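Local coordinates for CG4930 (Drosophila melanogaster, PDB 3ISM), which inhibits the nuclease EndoG by forming a complex with it, at residues L29-P32 / V33-Y36; E93-R96 / G97-F101; D145-D148 / S149-P153. The protein carries 1 engineered substitution. All blocks are in the same frame, centred on the assembly; numbering follows the deposited sequence. Where two conformers were deposited one is given.

Contact 1: residues L29-P32 / V33-Y36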
ATOM      1  N   LEU C  29      34.881 -33.628  -5.748  1.00 31.39           N
ATOM      2  CA  LEU C  29      34.207 -34.834  -5.276  1.00 31.80           C
ATOM      3  C   LEU C  29      34.316 -35.020  -3.758  1.00 31.93           C
ATOM      4  O   LEU C  29      33.769 -35.989  -3.215  1.00 32.45           O
ATOM      5  CB  LEU C  29      34.768 -36.077  -5.983  1.00 31.91           C
ATOM      6  CG  LEU C  29      34.870 -36.065  -7.513  1.00 32.36           C
ATOM      7  CD1 LEU C  29      35.766 -37.204  -7.998  1.00 32.30           C
ATOM      8  CD2 LEU C  29      33.508 -36.143  -8.174  1.00 31.22           C
ATOM      9  N   VAL C  30      35.029 -34.116  -3.086  1.00 31.46           N
ATOM     10  CA  VAL C  30      35.253 -34.210  -1.637  1.00 31.08           C
ATOM     11  C   VAL C  30      34.006 -33.753  -0.858  1.00 31.16           C
ATOM     12  O   VAL C  30      33.454 -34.523  -0.074  1.00 30.93           O
ATOM     13  CB  VAL C  30      36.544 -33.443  -1.187  1.00 31.07           C
ATOM     14  CG1 VAL C  30      36.673 -33.421   0.327  1.00 31.07           C
ATOM     15  CG2 VAL C  30      37.797 -34.068  -1.808  1.00 29.47           C
ATOM     16  N   ASP C  31      33.570 -32.510  -1.087  1.00 31.32           N
ATOM     17  CA  ASP C  31      32.287 -32.016  -0.563  1.00 31.53           C
ATOM     18  C   ASP C  31      31.500 -31.308  -1.666  1.00 31.39           C
ATOM     19  O   ASP C  31      31.424 -30.077  -1.683  1.00 31.78           O
ATOM     20  CB  ASP C  31      32.499 -31.084   0.639  1.00 31.69           C
ATOM     21  CG  ASP C  31      31.224 -30.875   1.472  1.00 32.35           C
ATOM     22  OD1 ASP C  31      30.103 -31.218   1.018  1.00 33.18           O
ATOM     23  OD2 ASP C  31      31.345 -30.343   2.594  1.00 31.88           O
ATOM     24  N   PRO C  32      30.888 -32.090  -2.577  1.00 31.25           N
ATOM     25  CA  PRO C  32      30.251 -31.574  -3.794  1.00 31.01           C
ATOM     26  C   PRO C  32      29.153 -30.572  -3.526  1.00 30.96           C
ATOM     27  O   PRO C  32      29.105 -29.525  -4.182  1.00 30.90           O
ATOM     28  CB  PRO C  32      29.642 -32.825  -4.444  1.00 31.00           C
ATOM     29  CG  PRO C  32      30.387 -33.968  -3.854  1.00 31.48           C
ATOM     30  CD  PRO C  32      30.760 -33.554  -2.469  1.00 31.03           C
ATOM     31  N   VAL C  33      28.275 -30.896  -2.582  1.00 30.46           N
ATOM     32  CA  VAL C  33      27.133 -30.053  -2.261  1.00 30.34           C
ATOM     33  C   VAL C  33      27.616 -28.685  -1.783  1.00 30.18           C
ATOM     34  O   VAL C  33      27.081 -27.668  -2.212  1.00 29.96           O
ATOM     35  CB  VAL C  33      26.222 -30.698  -1.192  1.00 30.85           C
ATOM     36  CG1 VAL C  33      24.984 -29.826  -0.921  1.00 31.30           C
ATOM     37  CG2 VAL C  33      25.802 -32.096  -1.618  1.00 30.92           C
ATOM     38  N   LYS C  34      28.632 -28.666  -0.917  1.00 29.67           N
ATOM     39  CA  LYS C  34      29.201 -27.396  -0.419  1.00 29.86           C
ATOM     40  C   LYS C  34      29.823 -26.532  -1.528  1.00 29.27           C
ATOM     41  O   LYS C  34      29.544 -25.337  -1.616  1.00 29.40           O
ATOM     42  CB  LYS C  34      30.195 -27.649   0.722  1.00 29.47           C
ATOM     43  CG  LYS C  34      31.190 -26.514   0.989  1.00 30.78           C
ATOM     44  CD  LYS C  34      32.261 -26.936   2.002  1.00 30.94           C
ATOM     45  CE  LYS C  34      33.435 -25.963   1.997  1.00 32.89           C
ATOM     46  NZ  LYS C  34      34.274 -26.094   3.227  1.00 33.17           N
ATOM     47  N   ASP C  35      30.654 -27.139  -2.378  1.00 29.26           N
ATOM     48  CA  ASP C  35      31.196 -26.447  -3.563  1.00 28.49           C
ATOM     49  C   ASP C  35      30.077 -25.878  -4.442  1.00 28.35           C
ATOM     50  O   ASP C  35      30.169 -24.744  -4.919  1.00 27.69           O
ATOM     51  CB  ASP C  35      32.069 -27.388  -4.401  1.00 28.77           C
ATOM     52  CG  ASP C  35      33.355 -27.794  -3.695  1.00 28.92           C
ATOM     53  OD1 ASP C  35      33.721 -27.172  -2.669  1.00 30.14           O
ATOM     54  OD2 ASP C  35      34.010 -28.736  -4.183  1.00 28.36           O
ATOM     55  N   TYR C  36      29.022 -26.671  -4.630  1.00 27.91           N
ATOM     56  CA  TYR C  36      27.869 -26.282  -5.430  1.00 28.35           C
ATOM     57  C   TYR C  36      27.142 -25.083  -4.808  1.00 28.81           C
ATOM     58  O   TYR C  36      26.875 -24.102  -5.492  1.00 29.29           O
ATOM     59  CB  TYR C  36      26.883 -27.456  -5.636  1.00 27.78           C
ATOM     60  CG  TYR C  36      25.570 -26.998  -6.250  1.00 26.99           C
ATOM     61  CD1 TYR C  36      25.461 -26.789  -7.615  1.00 25.51           C
ATOM     62  CD2 TYR C  36      24.451 -26.735  -5.449  1.00 26.37           C
ATOM     63  CE1 TYR C  36      24.262 -26.344  -8.185  1.00 25.85           C
ATOM     64  CE2 TYR C  36      23.255 -26.293  -6.008  1.00 25.98           C
ATOM     65  CZ  TYR C  36      23.172 -26.099  -7.379  1.00 26.16           C
ATOM     66  OH  TYR C  36      22.006 -25.641  -7.945  1.00 25.74           O
TER
HETATM   67  O   HOH W   1      34.703 -30.785  -2.947  1.00 34.59           O
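D31 and K34 meet where a loop turns into helix 32-43, with D31 at the N-cap and P32 opening the first turn. The D31 side chain can be followed outward against K34. Its CB is 4.1 Å from K34 CB, and from it CG points opposite the backbone N (chi1 -163°), which swings the carboxylate over the first turn. CG comes to 3.5 Å from K34 CB. OD1 rests near the same methylene, while OD2 reaches further along the lysine to 3.6 Å from CD. The two side chains run at about a right angle, and the extended lysine carries its ammonium on past the acid: D31 OD2 and K34 NZ stay 5.2 Å apart, too far for a salt bridge, so any attraction is probably weak.

Aspartate suits this place because its negative charge probably interacts favourably with the partly positive N-terminal end of the helix. P32 fits the first turn since its ring fixes phi at a helical value and the missing N-H costs no bond there. D35 N donates to D31 O almost straight (175° at the hydrogen), the first regular bond of the helix, and Y36 N follows with P32 O.

D35 serves the loop as well: its OD2 accepts from G28 N and from a water. The Y36 ring is buried against helices 52-75 and 81-102, its OH hydrogen-bonded to D98. The water held by D35 OD2 accepts in turn from D31 N, at 2.8 Å, joining the N-cap amide to the first helical turn.

Contact 2: residues E93-R96 / G97-F101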
ATOM      1  N   GLU C  93      19.506 -33.479  -5.238  1.00 29.01           N
ATOM      2  CA  GLU C  93      18.429 -32.826  -4.513  1.00 30.53           C
ATOM      3  C   GLU C  93      18.601 -31.299  -4.420  1.00 29.95           C
ATOM      4  O   GLU C  93      17.687 -30.550  -4.736  1.00 29.98           O
ATOM      5  CB  GLU C  93      18.329 -33.423  -3.111  1.00 30.60           C
ATOM      6  CG  GLU C  93      17.077 -33.034  -2.394  1.00 34.82           C
ATOM      7  CD  GLU C  93      16.547 -34.150  -1.497  1.00 40.54           C
ATOM      8  OE1 GLU C  93      17.343 -35.024  -1.039  1.00 40.18           O
ATOM      9  OE2 GLU C  93      15.321 -34.143  -1.264  1.00 43.08           O
ATOM     10  N   GLU C  94      19.773 -30.852  -3.976  1.00 30.03           N
ATOM     11  CA  GLU C  94      20.081 -29.418  -3.922  1.00 29.96           C
ATOM     12  C   GLU C  94      20.008 -28.775  -5.304  1.00 29.13           C
ATOM     13  O   GLU C  94      19.375 -27.722  -5.480  1.00 28.72           O
ATOM     14  CB  GLU C  94      21.468 -29.190  -3.317  1.00 30.49           C
ATOM     15  CG  GLU C  94      21.838 -27.725  -3.092  1.00 32.75           C
ATOM     16  CD  GLU C  94      21.103 -27.084  -1.929  1.00 35.87           C
ATOM     17  OE1 GLU C  94      20.721 -27.800  -0.983  1.00 37.26           O
ATOM     18  OE2 GLU C  94      20.924 -25.852  -1.954  1.00 37.30           O
ATOM     19  N   TYR C  95      20.636 -29.413  -6.288  1.00 28.70           N
ATOM     20  CA  TYR C  95      20.622 -28.869  -7.647  1.00 28.05           C
ATOM     21  C   TYR C  95      19.188 -28.751  -8.209  1.00 28.21           C
ATOM     22  O   TYR C  95      18.809 -27.677  -8.714  1.00 27.73           O
ATOM     23  CB  TYR C  95      21.577 -29.610  -8.581  1.00 27.15           C
ATOM     24  CG  TYR C  95      21.264 -29.423 -10.046  1.00 27.28           C
ATOM     25  CD1 TYR C  95      21.099 -28.152 -10.589  1.00 27.03           C
ATOM     26  CD2 TYR C  95      21.124 -30.518 -10.892  1.00 25.49           C
ATOM     27  CE1 TYR C  95      20.781 -27.987 -11.927  1.00 27.06           C
ATOM     28  CE2 TYR C  95      20.826 -30.350 -12.230  1.00 24.19           C
ATOM     29  CZ  TYR C  95      20.660 -29.085 -12.737  1.00 25.49           C
ATOM     30  OH  TYR C  95      20.374 -28.897 -14.061  1.00 26.60           O
ATOM     31  N   ARG C  96      18.398 -29.822  -8.094  1.00 28.05           N
ATOM     32  CA  ARG C  96      16.992 -29.803  -8.528  1.00 28.42           C
ATOM     33  C   ARG C  96      16.161 -28.664  -7.893  1.00 28.83           C
ATOM     34  O   ARG C  96      15.326 -28.043  -8.556  1.00 28.49           O
ATOM     35  CB  ARG C  96      16.318 -31.142  -8.202  1.00 28.79           C
ATOM     36  CG  ARG C  96      14.887 -31.246  -8.726  1.00 28.92           C
ATOM     37  CD  ARG C  96      14.280 -32.606  -8.430  1.00 28.56           C
ATOM     38  NE  ARG C  96      13.053 -32.823  -9.196  1.00 29.62           N
ATOM     39  CZ  ARG C  96      11.862 -32.338  -8.848  1.00 30.21           C
ATOM     40  NH1 ARG C  96      11.728 -31.618  -7.735  1.00 30.45           N
ATOM     41  NH2 ARG C  96      10.803 -32.589  -9.592  1.00 28.63           N
ATOM     42  N   GLY C  97      16.392 -28.419  -6.605  1.00 28.92           N
ATOM     43  CA  GLY C  97      15.692 -27.370  -5.873  1.00 29.76           C
ATOM     44  C   GLY C  97      15.933 -26.009  -6.488  1.00 30.10           C
ATOM     45  O   GLY C  97      15.030 -25.182  -6.554  1.00 30.68           O
ATOM     46  N   ASP C  98      17.159 -25.777  -6.943  1.00 30.00           N
ATOM     47  CA  ASP C  98      17.486 -24.546  -7.660  1.00 29.98           C
ATOM     48  C   ASP C  98      16.936 -24.538  -9.077  1.00 29.90           C
ATOM     49  O   ASP C  98      16.421 -23.514  -9.541  1.00 29.58           O
ATOM     50  CB  ASP C  98      19.001 -24.327  -7.681  1.00 30.02           C
ATOM     51  CG  ASP C  98      19.537 -23.949  -6.323  1.00 30.27           C
ATOM     52  OD1 ASP C  98      18.799 -23.295  -5.567  1.00 32.48           O
ATOM     53  OD2 ASP C  98      20.676 -24.309  -5.994  1.00 31.02           O
ATOM     54  N   ALA C  99      17.064 -25.671  -9.773  1.00 29.73           N
ATOM     55  CA  ALA C  99      16.563 -25.768 -11.144  1.00 29.67           C
ATOM     56  C   ALA C  99      15.065 -25.452 -11.263  1.00 29.90           C
ATOM     57  O   ALA C  99      14.641 -24.851 -12.258  1.00 29.57           O
ATOM     58  CB  ALA C  99      16.858 -27.127 -11.731  1.00 29.80           C
ATOM     59  N   CYS C 100      14.276 -25.857 -10.263  1.00 30.06           N
ATOM     60  CA  CYS C 100      12.836 -25.574 -10.225  1.00 30.53           C
ATOM     61  C   CYS C 100      12.536 -24.076 -10.266  1.00 30.36           C
ATOM     62  O   CYS C 100      11.451 -23.673 -10.693  1.00 31.11           O
ATOM     63  CB  CYS C 100      12.198 -26.120  -8.942  1.00 30.58           C
ATOM     64  SG  CYS C 100      12.064 -27.911  -8.797  1.00 34.68           S
ATOM     65  N   PHE C 101      13.460 -23.267  -9.758  1.00 29.55           N
ATOM     66  CA  PHE C 101      13.292 -21.821  -9.698  1.00 28.97           C
ATOM     67  C   PHE C 101      13.969 -21.136 -10.893  1.00 29.62           C
ATOM     68  O   PHE C 101      13.370 -20.271 -11.543  1.00 29.01           O
ATOM     69  CB  PHE C 101      13.855 -21.274  -8.374  1.00 27.91           C
ATOM     70  CG  PHE C 101      13.705 -19.777  -8.215  1.00 27.19           C
ATOM     71  CD1 PHE C 101      12.517 -19.225  -7.741  1.00 25.72           C
ATOM     72  CD2 PHE C 101      14.750 -18.917  -8.536  1.00 26.92           C
ATOM     73  CE1 PHE C 101      12.377 -17.850  -7.591  1.00 25.14           C
ATOM     74  CE2 PHE C 101      14.612 -17.528  -8.391  1.00 27.55           C
ATOM     75  CZ  PHE C 101      13.427 -16.998  -7.920  1.00 25.45           C
TER
HETATM   76  O   HOH W   2      21.796 -24.067  -3.582  1.00 34.17           O
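E93 through C100 form successive i to i+4 bonds, from G97 N to E93 O through C100 N to R96 O, with A99 N to Y95 O at 2.9 Å and D98 N to E94 O longer at 3.3 Å. One turn apart on the same flank, the carboxylates of E94 and D98 bring OE2 and OD2 within 4.3 Å. A water donates to both, 2.6 Å from E94 OE2 and 2.7 Å from D98 OD2. The two like charges are probably eased further by the nuclease: R94 of the CG8862 chain forms a salt bridge with E94, and R93 of that chain with D98. Acids therefore suit this face of helix 81-102, which in the helical inhibitor domain presents one side to the enzyme and turns others into its own core.

On a core side, Y95 CE1 lies 4.0 Å from the methyl of A99, whose small size leaves space for the ring; Y107 packs against both residues, and Y95 OH bonds R67. R96 takes another direction. Fully extended from CG to NE, it stretches from the helix into the loop beyond helix 124-132, where NE bonds G137 O and NH2 forms a salt bridge with D143. Those partners hold NE and NH2 of the buried guanidinium, while C100 SG packs 3.9 Å from R96 NH1.

Contact 3: residues D145-D148 / S149-P153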
ATOM      1  N   ASP C 145       7.188 -22.763  -9.807  1.00 25.84           N
ATOM      2  CA  ASP C 145       6.258 -21.712 -10.267  1.00 25.34           C
ATOM      3  C   ASP C 145       6.295 -21.482 -11.788  1.00 25.25           C
ATOM      4  O   ASP C 145       5.587 -20.623 -12.322  1.00 24.79           O
ATOM      5  CB  ASP C 145       6.375 -20.391  -9.468  1.00 24.73           C
ATOM      6  CG  ASP C 145       7.721 -19.670  -9.641  1.00 24.83           C
ATOM      7  OD1 ASP C 145       8.613 -20.134 -10.390  1.00 24.60           O
ATOM      8  OD2 ASP C 145       7.878 -18.605  -8.998  1.00 21.72           O
ATOM      9  N   LEU C 146       7.110 -22.270 -12.472  1.00 25.55           N
ATOM     10  CA  LEU C 146       7.174 -22.242 -13.930  0.50 26.23           C
ATOM     11  C   LEU C 146       6.107 -23.122 -14.562  1.00 26.45           C
ATOM     12  O   LEU C 146       5.976 -23.158 -15.784  1.00 26.65           O
ATOM     13  CB  LEU C 146       8.555 -22.672 -14.415  0.50 26.31           C
ATOM     14  CG  LEU C 146       9.594 -21.566 -14.247  0.50 27.41           C
ATOM     15  CD1 LEU C 146      10.341 -21.648 -12.917  0.50 26.54           C
ATOM     16  CD2 LEU C 146      10.547 -21.634 -15.380  0.50 27.92           C
ATOM     17  N   PHE C 147       5.343 -23.823 -13.717  1.00 26.22           N
ATOM     18  CA  PHE C 147       4.321 -24.750 -14.170  1.00 26.65           C
ATOM     19  C   PHE C 147       2.991 -24.497 -13.437  1.00 26.88           C
ATOM     20  O   PHE C 147       2.944 -23.809 -12.404  1.00 26.30           O
ATOM     21  CB  PHE C 147       4.769 -26.206 -13.931  1.00 26.87           C
ATOM     22  CG  PHE C 147       6.077 -26.595 -14.606  1.00 27.33           C
ATOM     23  CD1 PHE C 147       7.305 -26.328 -14.003  1.00 28.34           C
ATOM     24  CD2 PHE C 147       6.070 -27.286 -15.822  1.00 27.34           C
ATOM     25  CE1 PHE C 147       8.524 -26.708 -14.617  1.00 27.37           C
ATOM     26  CE2 PHE C 147       7.268 -27.679 -16.437  1.00 28.88           C
ATOM     27  CZ  PHE C 147       8.504 -27.387 -15.830  1.00 27.34           C
ATOM     28  N   ASP C 148       1.909 -25.047 -13.985  1.00 26.96           N
ATOM     29  CA  ASP C 148       0.578 -24.964 -13.360  1.00 27.30           C
ATOM     30  C   ASP C 148      -0.224 -26.257 -13.612  1.00 27.33           C
ATOM     31  O   ASP C 148       0.280 -27.194 -14.238  1.00 27.29           O
ATOM     32  CB  ASP C 148      -0.198 -23.725 -13.825  1.00 27.14           C
ATOM     33  CG  ASP C 148      -0.518 -23.743 -15.332  1.00 27.57           C
ATOM     34  OD1 ASP C 148      -0.455 -22.658 -15.951  1.00 28.26           O
ATOM     35  OD2 ASP C 148      -0.823 -24.819 -15.894  1.00 26.10           O
ATOM     36  N   SER C 149      -1.464 -26.283 -13.138  1.00 27.30           N
ATOM     37  CA  SER C 149      -2.294 -27.485 -13.169  1.00 28.43           C
ATOM     38  C   SER C 149      -2.733 -27.951 -14.565  1.00 28.61           C
ATOM     39  O   SER C 149      -3.208 -29.085 -14.708  1.00 28.14           O
ATOM     40  CB  SER C 149      -3.550 -27.282 -12.309  1.00 28.54           C
ATOM     41  OG  SER C 149      -4.347 -26.213 -12.817  1.00 29.08           O
ATOM     42  N   ASP C 150      -2.611 -27.079 -15.571  1.00 28.71           N
ATOM     43  CA  ASP C 150      -2.979 -27.455 -16.944  1.00 29.07           C
ATOM     44  C   ASP C 150      -1.822 -28.112 -17.697  1.00 28.72           C
ATOM     45  O   ASP C 150      -2.024 -28.687 -18.760  1.00 28.07           O
ATOM     46  CB  ASP C 150      -3.547 -26.265 -17.731  1.00 29.35           C
ATOM     47  CG  ASP C 150      -4.892 -25.801 -17.200  1.00 30.57           C
ATOM     48  OD1 ASP C 150      -5.671 -26.658 -16.721  1.00 32.15           O
ATOM     49  OD2 ASP C 150      -5.175 -24.582 -17.255  1.00 32.17           O
ATOM     50  N   ASP C 151      -0.616 -28.026 -17.139  1.00 28.79           N
ATOM     51  CA  ASP C 151       0.549 -28.724 -17.705  1.00 29.08           C
ATOM     52  C   ASP C 151       0.467 -30.218 -17.424  1.00 29.15           C
ATOM     53  O   ASP C 151      -0.151 -30.634 -16.451  1.00 29.60           O
ATOM     54  CB  ASP C 151       1.856 -28.152 -17.142  1.00 29.11           C
ATOM     55  CG  ASP C 151       2.092 -26.709 -17.578  1.00 30.98           C
ATOM     56  OD1 ASP C 151       1.738 -26.367 -18.738  1.00 31.37           O
ATOM     57  OD2 ASP C 151       2.606 -25.916 -16.762  1.00 30.86           O
ATOM     58  N   THR C 152       1.084 -31.020 -18.281  1.00 28.94           N
ATOM     59  CA  THR C 152       1.079 -32.472 -18.122  1.00 28.78           C
ATOM     60  C   THR C 152       2.060 -32.921 -17.029  1.00 28.67           C
ATOM     61  O   THR C 152       3.255 -32.641 -17.117  1.00 29.03           O
ATOM     62  CB  THR C 152       1.419 -33.155 -19.460  1.00 28.91           C
ATOM     63  OG1 THR C 152       0.420 -32.810 -20.428  1.00 28.93           O
ATOM     64  CG2 THR C 152       1.486 -34.685 -19.310  1.00 29.29           C
ATOM     65  N   PRO C 153       1.551 -33.580 -15.973  1.00 28.32           N
ATOM     66  CA  PRO C 153       2.436 -34.100 -14.917  1.00 28.26           C
ATOM     67  C   PRO C 153       3.352 -35.207 -15.448  1.00 27.59           C
ATOM     68  O   PRO C 153       2.939 -35.946 -16.343  1.00 27.78           O
ATOM     69  CB  PRO C 153       1.466 -34.660 -13.877  1.00 28.29           C
ATOM     70  CG  PRO C 153       0.156 -34.838 -14.596  1.00 28.98           C
ATOM     71  CD  PRO C 153       0.122 -33.835 -15.696  1.00 28.73           C
TER
HETATM   72  O   HOH W   3       0.506 -30.007 -13.849  1.00 28.63           O
HETATM   73  O   HOH W   4      -0.071 -24.772 -18.751  1.00 28.89           O
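D148 and D151 grip each other at both ends of a type I beta turn, mostly through bonds between carboxylates and backbone amides. The turn is closed by D151 N and D148 O, 3.1 Å apart, the donor standing well above the carbonyl plane. Within it, D148 OD2 accepts from D150 N at 2.9 Å, on the anti side of the carboxylate, and more weakly from D151 N. A chi1 of 64° places CG between the backbone N and the carbonyl carbon, folding the acid back over these amides. In return D148 N donates to D151 OD2 at 3.0 Å, meeting it from above the carboxylate plane. Aspartate is apt at both positions, since its short chain brings an oxygen back to nearby backbone.

Two waters add links: one donates to the carbonyl oxygens of D148 and D151, each at 2.8 Å, and the other lies between the two carboxylates, 3.0 Å from D148 OD2.

Packing and charge meet at D151 OD2. It lies 3.6 Å from F147 CB, with carboxylate and phenyl planes nearly perpendicular (89°), and only 3.7 Å from D148 OD2. That crowding of negative charge is probably eased by R70 of the CG8862 chain, which makes a salt bridge to D151 OD2. S149 OG and D150 OD2 both bond N138 of that chain.

The D150 N bond makes an Asx turn, and the reciprocal pair of D148 and D151, its D151 N half weak, has the pattern of a capping box, though no helix follows; here it shapes an acidic loop against the nuclease.

From the N terminus the three contacts come in series, each closing only a local turn, so none nests or crosses another. Contact 1 starts helix 32-43, contact 2 lies late in helix 81-102, and contact 3 shapes the loop between helices 124-132 and 168-173. Contact 2 is the middle member, its centre about 15 Å from that of contact 1 and about 17 Å from that of contact 3. Y36 joins helix 32-43 to helix 81-102, and, in the conformer given, L146 lies against the backbone of C100 and F101. Contacts 1 and 3 do not touch. Contacts 2 and 3 both face the CG8862 chain, with R99 of that chain reaching F101 and D145.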